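PDB 3DUW: O-methyltransferase, putative from Bacillus cereus, which probably transfers the methyl group of S-adenosyl-L-methionine to a hydroxyl oxygen of an acceptor, and is held here with the product S-adenosyl-L-homocysteine. Local coordinates for residues E26-L29 against Q30-A34; T88-S92 against E93-D97; R183-G186 against I187-Y191. All coordinates share one frame; numbering follows the deposited sequence.

Contact 1 of 3, residues E26-L29 against Q30-A34; sequences EEVL and QVNAA
V28 and N32 run alongside each other one helical turn apart. The methyl CG1 of V28 comes to 4.1 Å from ND2 of N32. That methyl stands anti to the backbone N (chi1 171°), which puts it beside its own carbonyl and on the N32 side. The carboxamide carbon CG of N32 sits 3.2 Å from the carbonyl O of V28, the same oxygen that accepts the backbone N-H of N32 at 3.0 Å. The amide of N32 also has weak hydrogen bonds to D41 and N102, so both of its polar atoms are satisfied although the residue is buried.

On another side of the helix, Q30 runs extended back along the preceding turn. Its CG touches the carbonyl O of E26 at 3.2 Å, and its NE2 reaches CA of E27 at 3.9 Å. V31 places CG2 3.2 Å from the carbonyl O of E27. Regular i to i+4 backbone bonds join the two turns, from Q30 to A33.

The contact is the C-terminal part of helix 23-34. V28, V31 and N32 pack on helix 93-105, while V28 and L29 touch helix 71-77.

Contact 2 of 3, residues T88-S92 against E93-D97; sequences TLEAS and EKHAD. With SAH (S-adenosyl-L-homocysteine), chain C.
The chain leaves strand 85-90 at E90, turns through A91 and S92, and enters helix 93-105, where N of A96 gives a hydrogen bond to O of S92. S92 is the N-cap. Its OG lies anti to the backbone N (chi1 168°) and accepts the N-H of H95 at 3.0 Å, almost straight at 176°. The same side chain covers one face of the H95 imidazole: its CB is 3.7 Å from the ring centroid, a CH-pi contact.

E90 crosses H95 obliquely, its carboxylate plane 47° from the ring. ND1 of H95 has only a weak bond to OE2 of E90. Its better partner is O3' of S-adenosyl-L-homocysteine at 2.9 Å. The carboxylate takes both ribose hydroxyls: O3' gives to OE1 at 2.7 Å, and O2' gives to OE2 at 2.7 Å. OE2 also accepts N of S92 on its anti side, tilted from the carboxylate plane. This bond links the acid to the turn. An acid at the end of the second strand that holds the ribose diol is a hallmark of Rossmann-like methyltransferases.

The contact opens the beta-alpha-beta unit of strand 85-90, helix 93-105 and strand 112-116. A96 packs on V114 and T116 of the latter strand, and L89 packs on helix 119-128.

Contact 3 of 3, residues R183-G186 against I187-Y191; sequences RVQG and IRRFY
The carbonyl O of Q185 is met by several groups of R189. It accepts the backbone N-H of R189 at 2.9 Å, with an N-H...O angle of 160°. CG of R189 sits 3.1 Å from the same oxygen. The guanidinium then folds back, so that the oxygen lies over one of its faces. Bends at chi2 and chi3 of R189 bring the group there.

The side chains of Q185 and R189 leave the helix as neighbours. The Q185 amide and the guanidinium are nearly coplanar, 21° apart, and the amide end meets the guanidinium at its edge. The modelled orientation of that amide is doubtful. NH2 of R189 forms a salt bridge with E192, further along the helix.

Three more i to i+4 bonds continue the helix. N of I187 bonds to O of R183, N of R188 to O of V184, and N of F190 to O of G186. I187 lays CG1 3.3 Å from the carbonyl O of R183. R188 passes its CG 3.4 Å from the carbonyl O of V184, and its CD is 4.3 Å from CG1 of V184. Beyond this, NH1 of R188 bonds to the carbonyl O of V174.

I187 and F190 touch N146 of helix 146-155, and F190 and Y191 pack on I217 of strand 214-221. Y191 also meets Y13 of the second subunit edge-to-face, so helix 182-196 takes part in the dimer interface.

Chemically, I187 and F190 are buried apolar groups, and the hydroxyl of buried Y191 is satisfied by the carbonyl of V168. The arginines have polar partners: R183 forms a salt bridge with D181, R188 bonds to a carbonyl and R189 pairs with E192. The charges of R183 and R189 are probably partly offset by D181 and E192, although R170 brings a like charge close to R183.

In the fold
Contact 1 comes first, in helix 23-34. Contact 2 follows at the turn from strand 85-90 into helix 93-105, and contact 3 lies later in helix 182-196. The three are in series and none nests in or crosses another. Each joins consecutive residues, so the only loop closed is the tight strand-to-helix turn of contact 2. Contacts 1 and 2 have nearest atoms about 6 Å apart, and helix 93-105 connects them by receiving V28 and N32. Contact 3 is remote, its centre about 30 Å from that of contact 1 and 23 Å from that of contact 2. It ties helix 146-155 and strand 214-221 to the second subunit.

Contact 1 of 3, residues E26-L29 against Q30-A34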
loop_
_atom_site.group_PDB
_atom_site.type_symbol
_atom_site.label_atom_id
_atom_site.label_comp_id
_atom_site.label_asym_id
_atom_site.label_seq_id
_atom_site.Cartn_x
_atom_site.Cartn_y
_atom_site.Cartn_z
ATOM N N GLU A 26 19.082 2.947 12.940
ATOM C CA GLU A 26 19.988 4.056 12.669
ATOM C C GLU A 26 21.392 3.485 12.494
ATOM O O GLU A 26 22.128 3.891 11.597
ATOM C CB GLU A 26 19.979 5.059 13.824
ATOM C CG GLU A 26 18.807 6.027 13.810
ATOM C CD GLU A 26 18.844 6.997 14.973
ATOM O OE1 GLU A 26 19.930 7.548 15.260
ATOM O OE2 GLU A 26 17.786 7.213 15.597
ATOM N N GLU A 27 21.757 2.541 13.358
ATOM C CA GLU A 27 23.073 1.912 13.278
ATOM C C GLU A 27 23.212 1.179 11.954
ATOM O O GLU A 27 24.253 1.246 11.304
ATOM C CB GLU A 27 23.272 0.898 14.404
ATOM C CG GLU A 27 23.456 1.470 15.787
ATOM C CD GLU A 27 23.708 0.380 16.809
ATOM O OE1 GLU A 27 22.878 -0.552 16.903
ATOM O OE2 GLU A 27 24.733 0.450 17.514
ATOM N N VAL A 28 22.159 0.461 11.570
ATOM C CA VAL A 28 22.171 -0.292 10.321
ATOM C C VAL A 28 22.530 0.608 9.141
ATOM O O VAL A 28 23.416 0.286 8.352
ATOM C CB VAL A 28 20.796 -0.962 10.061
ATOM C CG1 VAL A 28 20.751 -1.559 8.662
ATOM C CG2 VAL A 28 20.547 -2.047 11.098
ATOM N N LEU A 29 21.847 1.743 9.024
ATOM C CA LEU A 29 22.117 2.660 7.924
ATOM C C LEU A 29 23.517 3.279 8.021
ATOM O O LEU A 29 24.168 3.511 7.003
ATOM C CB LEU A 29 21.040 3.752 7.873
ATOM C CG LEU A 29 19.632 3.245 7.528
ATOM C CD1 LEU A 29 18.624 4.376 7.695
ATOM C CD2 LEU A 29 19.612 2.698 6.105
ATOM N N GLN A 30 23.979 3.541 9.241
ATOM C CA GLN A 30 25.311 4.107 9.439
ATOM C C GLN A 30 26.382 3.110 9.004
ATOM O O GLN A 30 27.370 3.485 8.374
ATOM C CB GLN A 30 25.531 4.478 10.904
ATOM C CG GLN A 30 24.745 5.692 11.365
ATOM C CD GLN A 30 24.801 5.882 12.869
ATOM O OE1 GLN A 30 24.269 6.856 13.406
ATOM N NE2 GLN A 30 25.443 4.949 13.559
ATOM N N VAL A 31 26.189 1.840 9.350
ATOM C CA VAL A 31 27.144 0.807 8.968
ATOM C C VAL A 31 27.130 0.632 7.449
ATOM O O VAL A 31 28.181 0.520 6.825
ATOM C CB VAL A 31 26.823 -0.534 9.667
ATOM C CG1 VAL A 31 27.695 -1.649 9.103
ATOM C CG2 VAL A 31 27.048 -0.395 11.168
ATOM N N ASN A 32 25.940 0.621 6.850
ATOM C CA ASN A 32 25.847 0.478 5.399
ATOM C C ASN A 32 26.651 1.589 4.714
ATOM O O ASN A 32 27.418 1.335 3.784
ATOM C CB ASN A 32 24.383 0.545 4.935
ATOM C CG ASN A 32 23.595 -0.710 5.277
ATOM O OD1 ASN A 32 24.135 -1.674 5.820
ATOM N ND2 ASN A 32 22.301 -0.705 4.947
ATOM N N ALA A 33 26.473 2.820 5.185
ATOM C CA ALA A 33 27.171 3.967 4.616
ATOM C C ALA A 33 28.677 3.897 4.843
ATOM O O ALA A 33 29.457 4.191 3.940
ATOM C CB ALA A 33 26.615 5.261 5.203
ATOM N N ALA A 34 29.087 3.511 6.045
ATOM C CA ALA A 34 30.508 3.409 6.350
ATOM C C ALA A 34 31.159 2.387 5.428
ATOM O O ALA A 34 32.324 2.530 5.057
ATOM C CB ALA A 34 30.705 3.005 7.804
#

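Contact 2 of 3, residues T88-S92 against E93-D97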
loop_
_atom_site.group_PDB
_atom_site.type_symbol
_atom_site.label_atom_id
_atom_site.label_comp_id
_atom_site.label_asym_id
_atom_site.label_seq_id
_atom_site.Cartn_x
_atom_site.Cartn_y
_atom_site.Cartn_z
ATOM N N THR A 88 16.295 -14.228 2.273
ATOM C CA THR A 88 16.655 -13.119 1.404
ATOM C C THR A 88 17.885 -13.457 0.560
ATOM O O THR A 88 18.833 -14.088 1.040
ATOM C CB THR A 88 16.867 -11.826 2.239
ATOM O OG1 THR A 88 17.108 -10.725 1.359
ATOM C CG2 THR A 88 18.022 -11.985 3.219
ATOM N N LEU A 89 17.851 -13.035 -0.700
ATOM C CA LEU A 89 18.912 -13.325 -1.661
ATOM C C LEU A 89 19.782 -12.117 -2.003
ATOM O O LEU A 89 19.273 -11.050 -2.361
ATOM C CB LEU A 89 18.278 -13.889 -2.936
ATOM C CG LEU A 89 17.199 -14.949 -2.680
ATOM C CD1 LEU A 89 16.667 -15.467 -4.003
ATOM C CD2 LEU A 89 17.764 -16.089 -1.849
ATOM N N GLU A 90 21.098 -12.302 -1.917
ATOM C CA GLU A 90 22.051 -11.232 -2.194
ATOM C C GLU A 90 23.257 -11.735 -2.989
ATOM O O GLU A 90 23.920 -12.695 -2.592
ATOM C CB GLU A 90 22.507 -10.612 -0.871
ATOM C CG GLU A 90 23.572 -9.540 -1.000
ATOM C CD GLU A 90 23.181 -8.448 -1.975
ATOM O OE1 GLU A 90 22.046 -7.930 -1.863
ATOM O OE2 GLU A 90 24.008 -8.105 -2.848
ATOM N N ALA A 91 23.545 -11.075 -4.105
ATOM C CA ALA A 91 24.655 -11.469 -4.968
ATOM C C ALA A 91 26.039 -11.087 -4.447
ATOM O O ALA A 91 27.003 -11.824 -4.646
ATOM C CB ALA A 91 24.456 -10.887 -6.356
ATOM N N SER A 92 26.142 -9.936 -3.792
ATOM C CA SER A 92 27.424 -9.474 -3.269
ATOM C C SER A 92 27.784 -10.124 -1.939
ATOM O O SER A 92 27.024 -10.042 -0.972
ATOM C CB SER A 92 27.396 -7.953 -3.101
ATOM O OG SER A 92 28.508 -7.504 -2.346
ATOM N N GLU A 93 28.948 -10.769 -1.894
ATOM C CA GLU A 93 29.402 -11.419 -0.674
ATOM C C GLU A 93 29.534 -10.368 0.423
ATOM O O GLU A 93 29.160 -10.607 1.568
ATOM C CB GLU A 93 30.754 -12.101 -0.896
ATOM C CG GLU A 93 31.022 -13.223 0.097
ATOM C CD GLU A 93 32.419 -13.794 -0.011
ATOM O OE1 GLU A 93 32.914 -13.960 -1.149
ATOM O OE2 GLU A 93 33.015 -14.091 1.046
ATOM N N LYS A 94 30.067 -9.204 0.062
ATOM C CA LYS A 94 30.233 -8.114 1.016
ATOM C C LYS A 94 28.874 -7.648 1.528
ATOM O O LYS A 94 28.664 -7.539 2.731
ATOM C CB LYS A 94 30.971 -6.937 0.374
ATOM C CG LYS A 94 31.053 -5.709 1.267
ATOM C CD LYS A 94 31.855 -4.593 0.624
ATOM C CE LYS A 94 31.784 -3.327 1.459
ATOM N NZ LYS A 94 32.549 -2.210 0.841
ATOM N N HIS A 95 27.943 -7.371 0.619
ATOM C CA HIS A 95 26.617 -6.934 1.052
ATOM C C HIS A 95 25.989 -7.970 1.974
ATOM O O HIS A 95 25.463 -7.634 3.035
ATOM C CB HIS A 95 25.672 -6.731 -0.139
ATOM C CG HIS A 95 26.027 -5.572 -1.013
ATOM N ND1 HIS A 95 25.193 -5.118 -2.011
ATOM C CD2 HIS A 95 27.131 -4.787 -1.060
ATOM C CE1 HIS A 95 25.767 -4.105 -2.637
ATOM N NE2 HIS A 95 26.944 -3.885 -2.078
ATOM N N ALA A 96 26.045 -9.232 1.561
ATOM C CA ALA A 96 25.448 -10.310 2.335
ATOM C C ALA A 96 25.985 -10.393 3.755
ATOM O O ALA A 96 25.217 -10.555 4.700
ATOM C CB ALA A 96 25.644 -11.640 1.619
ATOM N N ASP A 97 27.302 -10.285 3.916
ATOM C CA ASP A 97 27.866 -10.358 5.257
ATOM C C ASP A 97 27.515 -9.151 6.105
ATOM O O ASP A 97 27.332 -9.275 7.316
ATOM C CB ASP A 97 29.379 -10.548 5.208
ATOM C CG ASP A 97 29.761 -11.997 5.031
ATOM O OD1 ASP A 97 28.995 -12.867 5.506
ATOM O OD2 ASP A 97 30.824 -12.269 4.436
HETATM N N SAH C . 15.726 -4.122 -0.569
HETATM C CA SAH C . 16.989 -3.673 0.127
HETATM C CB SAH C . 17.946 -3.080 -0.852
HETATM C CG SAH C . 18.444 -3.960 -1.974
HETATM S SD SAH C . 19.349 -2.914 -3.195
HETATM C C SAH C . 16.595 -2.562 1.157
HETATM O O SAH C . 15.422 -2.182 1.198
HETATM O OXT SAH C . 17.534 -2.115 1.907
HETATM C "C5'" SAH C . 19.496 -4.065 -4.502
HETATM C "C4'" SAH C . 20.426 -5.307 -4.093
HETATM O "O4'" SAH C . 20.376 -6.094 -5.281
HETATM C "C3'" SAH C . 21.908 -5.018 -3.909
HETATM O "O3'" SAH C . 22.369 -5.386 -2.606
HETATM C "C2'" SAH C . 22.569 -5.842 -5.085
HETATM O "O2'" SAH C . 23.881 -6.292 -4.779
HETATM C "C1'" SAH C . 21.559 -6.951 -5.295
HETATM N N9 SAH C . 21.607 -7.613 -6.461
HETATM C C8 SAH C . 21.865 -7.213 -7.761
HETATM N N7 SAH C . 21.821 -8.157 -8.648
HETATM C C5 SAH C . 21.502 -9.320 -7.904
HETATM C C6 SAH C . 21.311 -10.688 -8.320
HETATM N N6 SAH C . 21.416 -11.105 -9.589
HETATM N N1 SAH C . 21.005 -11.563 -7.309
HETATM C C2 SAH C . 20.887 -11.185 -6.002
HETATM N N3 SAH C . 21.064 -9.889 -5.566
HETATM C C4 SAH C . 21.369 -9.012 -6.568
#

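Contact 3 of 3, residues R183-G186 against I187-Y191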
loop_
_atom_site.group_PDB
_atom_site.type_symbol
_atom_site.label_atom_id
_atom_site.label_comp_id
_atom_site.label_asym_id
_atom_site.label_seq_id
_atom_site.Cartn_x
_atom_site.Cartn_y
_atom_site.Cartn_z
ATOM N N ARG A 183 17.174 -1.417 -16.857
ATOM C CA ARG A 183 16.315 -1.523 -15.682
ATOM C C ARG A 183 14.894 -1.095 -16.046
ATOM O O ARG A 183 13.914 -1.669 -15.561
ATOM C CB ARG A 183 16.870 -0.654 -14.554
ATOM C CG ARG A 183 18.244 -1.110 -14.084
ATOM C CD ARG A 183 18.889 -0.094 -13.169
ATOM N NE ARG A 183 19.118 1.169 -13.861
ATOM C CZ ARG A 183 19.725 2.219 -13.319
ATOM N NH1 ARG A 183 20.168 2.159 -12.070
ATOM N NH2 ARG A 183 19.884 3.329 -14.026
ATOM N N VAL A 184 14.786 -0.085 -16.905
ATOM C CA VAL A 184 13.483 0.392 -17.352
ATOM C C VAL A 184 12.838 -0.680 -18.234
ATOM O O VAL A 184 11.650 -0.970 -18.108
ATOM C CB VAL A 184 13.609 1.712 -18.156
ATOM C CG1 VAL A 184 12.276 2.064 -18.802
ATOM C CG2 VAL A 184 14.049 2.840 -17.231
ATOM N N GLN A 185 13.619 -1.273 -19.130
ATOM C CA GLN A 185 13.077 -2.315 -19.994
ATOM C C GLN A 185 12.645 -3.511 -19.146
ATOM O O GLN A 185 11.590 -4.096 -19.382
ATOM C CB GLN A 185 14.109 -2.734 -21.047
ATOM C CG GLN A 185 14.472 -1.611 -22.020
ATOM C CD GLN A 185 13.292 -1.142 -22.862
ATOM O OE1 GLN A 185 13.323 -0.055 -23.442
ATOM N NE2 GLN A 185 12.254 -1.964 -22.943
ATOM N N GLY A 186 13.452 -3.858 -18.147
ATOM C CA GLY A 186 13.109 -4.970 -17.276
ATOM C C GLY A 186 11.787 -4.748 -16.559
ATOM O O GLY A 186 10.980 -5.670 -16.439
ATOM N N ILE A 187 11.558 -3.530 -16.076
ATOM C CA ILE A 187 10.313 -3.233 -15.380
ATOM C C ILE A 187 9.131 -3.290 -16.346
ATOM O O ILE A 187 8.063 -3.778 -15.989
ATOM C CB ILE A 187 10.378 -1.853 -14.682
ATOM C CG1 ILE A 187 11.337 -1.924 -13.486
ATOM C CG2 ILE A 187 8.992 -1.413 -14.248
ATOM C CD1 ILE A 187 10.965 -2.966 -12.450
ATOM N N ARG A 188 9.315 -2.803 -17.570
ATOM C CA ARG A 188 8.231 -2.859 -18.542
ATOM C C ARG A 188 7.881 -4.320 -18.864
ATOM O O ARG A 188 6.707 -4.663 -18.986
ATOM C CB ARG A 188 8.610 -2.085 -19.813
ATOM C CG ARG A 188 8.590 -0.564 -19.618
ATOM C CD ARG A 188 9.068 0.181 -20.859
ATOM N NE ARG A 188 8.253 -0.111 -22.034
ATOM C CZ ARG A 188 7.078 0.450 -22.298
ATOM N NH1 ARG A 188 6.563 1.350 -21.475
ATOM N NH2 ARG A 188 6.418 0.105 -23.394
ATOM N N ARG A 189 8.896 -5.175 -18.985
ATOM C CA ARG A 189 8.683 -6.600 -19.256
ATOM C C ARG A 189 7.879 -7.205 -18.098
ATOM O O ARG A 189 7.038 -8.086 -18.293
ATOM C CB ARG A 189 10.028 -7.334 -19.360
ATOM C CG ARG A 189 10.943 -6.910 -20.505
ATOM C CD ARG A 189 10.338 -7.233 -21.859
ATOM N NE ARG A 189 9.418 -6.191 -22.297
ATOM C CZ ARG A 189 9.799 -4.969 -22.652
ATOM N NH1 ARG A 189 11.085 -4.640 -22.626
ATOM N NH2 ARG A 189 8.898 -4.074 -23.030
ATOM N N PHE A 190 8.168 -6.725 -16.891
ATOM C CA PHE A 190 7.515 -7.164 -15.659
ATOM C C PHE A 190 6.014 -6.833 -15.692
ATOM O O PHE A 190 5.181 -7.702 -15.441
ATOM C CB PHE A 190 8.233 -6.476 -14.488
ATOM C CG PHE A 190 7.715 -6.831 -13.121
ATOM C CD1 PHE A 190 7.522 -8.151 -12.731
ATOM C CD2 PHE A 190 7.511 -5.823 -12.179
ATOM C CE1 PHE A 190 7.138 -8.460 -11.417
ATOM C CE2 PHE A 190 7.132 -6.121 -10.872
ATOM C CZ PHE A 190 6.944 -7.436 -10.487
ATOM N N TYR A 191 5.672 -5.586 -16.010
ATOM C CA TYR A 191 4.265 -5.179 -16.096
ATOM C C TYR A 191 3.546 -6.066 -17.118
ATOM O O TYR A 191 2.458 -6.586 -16.862
ATOM C CB TYR A 191 4.146 -3.720 -16.555
ATOM C CG TYR A 191 4.312 -2.663 -15.482
ATOM C CD1 TYR A 191 3.216 -2.192 -14.760
ATOM C CD2 TYR A 191 5.557 -2.086 -15.237
ATOM C CE1 TYR A 191 3.356 -1.162 -13.827
ATOM C CE2 TYR A 191 5.710 -1.060 -14.308
ATOM C CZ TYR A 191 4.602 -0.601 -13.608
ATOM O OH TYR A 191 4.734 0.435 -12.705
#